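Local coordinates for rhino (Drosophila simulans, PDB 5XYW), which is a chromo shadow domain protein of the HP1 type that probably acts in germline chromatin by dimerising and recruiting partner proteins, at residues L30-K35 and D41-K46. Numbering follows the deposited sequence.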
loop_
_atom_site.group_PDB
_atom_site.type_symbol
_atom_site.label_atom_id
_atom_site.label_comp_id
_atom_site.label_asym_id
_atom_site.label_seq_id
_atom_site.Cartn_x
_atom_site.Cartn_y
_atom_site.Cartn_z
ATOM N N LEU A 30 2.783 -4.619 2.652
ATOM C CA LEU A 30 2.919 -4.543 4.085
ATOM C C LEU A 30 4.097 -5.382 4.452
ATOM O O LEU A 30 4.261 -6.495 3.962
ATOM C CB LEU A 30 1.662 -5.029 4.829
ATOM C CG LEU A 30 0.307 -4.389 4.513
ATOM C CD1 LEU A 30 -0.635 -4.704 5.627
ATOM C CD2 LEU A 30 0.390 -2.880 4.290
ATOM N N PHE A 31 4.913 -4.821 5.324
ATOM C CA PHE A 31 6.052 -5.506 5.859
ATOM C C PHE A 31 5.714 -5.989 7.257
ATOM O O PHE A 31 5.595 -5.190 8.214
ATOM C CB PHE A 31 7.251 -4.575 5.805
ATOM C CG PHE A 31 7.457 -3.996 4.440
ATOM C CD1 PHE A 31 8.004 -4.778 3.415
ATOM C CD2 PHE A 31 7.042 -2.705 4.149
ATOM C CE1 PHE A 31 8.173 -4.268 2.133
ATOM C CE2 PHE A 31 7.217 -2.183 2.860
ATOM C CZ PHE A 31 7.785 -2.974 1.850
ATOM N N VAL A 32 5.522 -7.306 7.323
ATOM C CA VAL A 32 5.003 -7.996 8.485
ATOM C C VAL A 32 5.944 -9.062 9.030
ATOM O O VAL A 32 6.698 -9.687 8.286
ATOM C CB VAL A 32 3.668 -8.697 8.168
ATOM C CG1 VAL A 32 2.633 -7.714 7.646
ATOM C CG2 VAL A 32 3.890 -9.823 7.189
ATOM N N THR A 33 5.876 -9.280 10.342
ATOM C CA THR A 33 6.532 -10.432 10.952
ATOM C C THR A 33 5.504 -11.503 11.258
ATOM O O THR A 33 4.300 -11.218 11.326
ATOM C CB THR A 33 7.282 -10.066 12.236
ATOM O OG1 THR A 33 6.366 -9.506 13.193
ATOM C CG2 THR A 33 8.373 -9.078 11.927
ATOM N N TRP A 34 5.985 -12.735 11.429
ATOM C CA TRP A 34 5.132 -13.860 11.810
ATOM C C TRP A 34 5.529 -14.408 13.188
ATOM O O TRP A 34 6.636 -14.151 13.668
ATOM C CB TRP A 34 5.205 -14.957 10.744
ATOM C CG TRP A 34 4.925 -14.439 9.366
ATOM C CD1 TRP A 34 5.838 -14.060 8.431
ATOM C CD2 TRP A 34 3.636 -14.228 8.774
ATOM N NE1 TRP A 34 5.202 -13.630 7.296
ATOM C CE2 TRP A 34 3.850 -13.721 7.483
ATOM C CE3 TRP A 34 2.323 -14.419 9.220
ATOM C CZ2 TRP A 34 2.801 -13.397 6.628
ATOM C CZ3 TRP A 34 1.282 -14.102 8.365
ATOM C CH2 TRP A 34 1.526 -13.596 7.084
ATOM N N LYS A 35 4.626 -15.157 13.819
ATOM C CA LYS A 35 4.840 -15.629 15.197
ATOM C C LYS A 35 5.850 -16.763 15.299
ATOM O O LYS A 35 5.598 -17.888 14.845
ATOM C CB LYS A 35 3.523 -16.065 15.827
ATOM C CG LYS A 35 2.825 -14.949 16.593
ATOM C CD LYS A 35 1.404 -15.334 17.016
ATOM C CE LYS A 35 0.658 -14.147 17.598
ATOM N NZ LYS A 35 -0.807 -14.365 17.500
ATOM N N ASP A 41 8.538 -9.987 6.074
ATOM C CA ASP A 41 8.113 -10.342 4.739
ATOM C C ASP A 41 7.342 -9.190 4.149
ATOM O O ASP A 41 6.601 -8.489 4.857
ATOM C CB ASP A 41 7.252 -11.603 4.736
ATOM C CG ASP A 41 8.050 -12.841 5.011
ATOM O OD1 ASP A 41 9.220 -12.712 5.426
ATOM O OD2 ASP A 41 7.508 -13.946 4.825
ATOM N N ALA A 42 7.558 -8.984 2.852
ATOM C CA ALA A 42 6.736 -8.085 2.075
ATOM C C ALA A 42 5.560 -8.919 1.622
ATOM O O ALA A 42 5.742 -10.014 1.087
ATOM C CB ALA A 42 7.498 -7.521 0.909
ATOM N N VAL A 43 4.352 -8.445 1.895
ATOM C CA VAL A 43 3.168 -9.182 1.519
ATOM C C VAL A 43 2.220 -8.188 0.919
ATOM O O VAL A 43 2.032 -7.122 1.484
ATOM C CB VAL A 43 2.535 -9.888 2.714
ATOM C CG1 VAL A 43 1.259 -10.613 2.287
ATOM C CG2 VAL A 43 3.533 -10.848 3.348
ATOM N N PRO A 44 1.650 -8.504 -0.249
ATOM C CA PRO A 44 0.694 -7.565 -0.837
ATOM C C PRO A 44 -0.508 -7.319 0.072
ATOM O O PRO A 44 -1.026 -8.241 0.705
ATOM C CB PRO A 44 0.280 -8.260 -2.139
ATOM C CG PRO A 44 1.408 -9.136 -2.466
ATOM C CD PRO A 44 1.957 -9.615 -1.165
ATOM N N MET A 45 -0.908 -6.056 0.139
ATOM C CA MET A 45 -2.022 -5.598 0.956
ATOM C C MET A 45 -3.276 -6.454 0.838
ATOM O O MET A 45 -3.897 -6.787 1.831
ATOM C CB MET A 45 -2.361 -4.160 0.578
ATOM C CG MET A 45 -3.811 -3.790 0.808
ATOM S SD MET A 45 -4.261 -3.602 2.539
ATOM C CE MET A 45 -5.017 -1.981 2.397
ATOM N N LYS A 46 -3.646 -6.790 -0.388
ATOM C CA LYS A 46 -4.870 -7.525 -0.661
ATOM C C LYS A 46 -4.903 -8.873 0.051
ATOM O O LYS A 46 -5.888 -9.233 0.715
ATOM C CB LYS A 46 -5.015 -7.696 -2.169
ATOM C CG LYS A 46 -4.606 -6.429 -2.938
ATOM C CD LYS A 46 -4.763 -6.565 -4.452
ATOM C CE LYS A 46 -4.573 -5.212 -5.148
ATOM N NZ LYS A 46 -4.501 -5.313 -6.641
#
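Asp41 pairs with Val32 through two backbone hydrogen bonds, Asp41 N to Val32 O at 2.9 Å and Val32 N to Asp41 O. At the rim of the indole, Asp41 OD2 accepts a weak hydrogen bond from Trp34 NE1, 3.4 Å long and bent to 141° at the hydrogen.

Ala42 is level with Phe31 in a non-hydrogen-bonded pair, and its CB lies obliquely to the ring, 3.5 Å from Phe31 CE1. Phe31 has its CG anti to its own carbonyl carbon (chi1 -52°), which places the CD1–CE1 side of the ring by the methyl. Without the Phe31 ring, as with an alanine here, the Ala42 methyl would probably lose its aromatic neighbour, and His21 and an aromatic side chain of another protein's chain would lose their ring partner. The pairing belongs to the antiparallel hairpin of strands 28-34 and 40-44 in the chromo shadow domain. Ala42 N is hydrogen-bonded to that other chain, so this strand also forms part of a protein-binding surface.

Val43 closes the next hydrogen-bonded pair with Leu30. Leu30 N donates to Val43 O, and Val43 N returns a 2.8 Å bond to Leu30 O. On the face that carries Leu30, Val32 and Asp41, CG2 of Val43 meets CG2 of Val32 at 4.0 Å, the two side chains crossing at about a right angle. The same Val43 methyl approaches the Trp34 rim at CZ2.

Pro44 occupies the N-cap position, just before helix 45-51. Met45 begins that helix, its CA 4.4 Å from Leu30 CG, and its side chain packs on Cys22 of the second subunit.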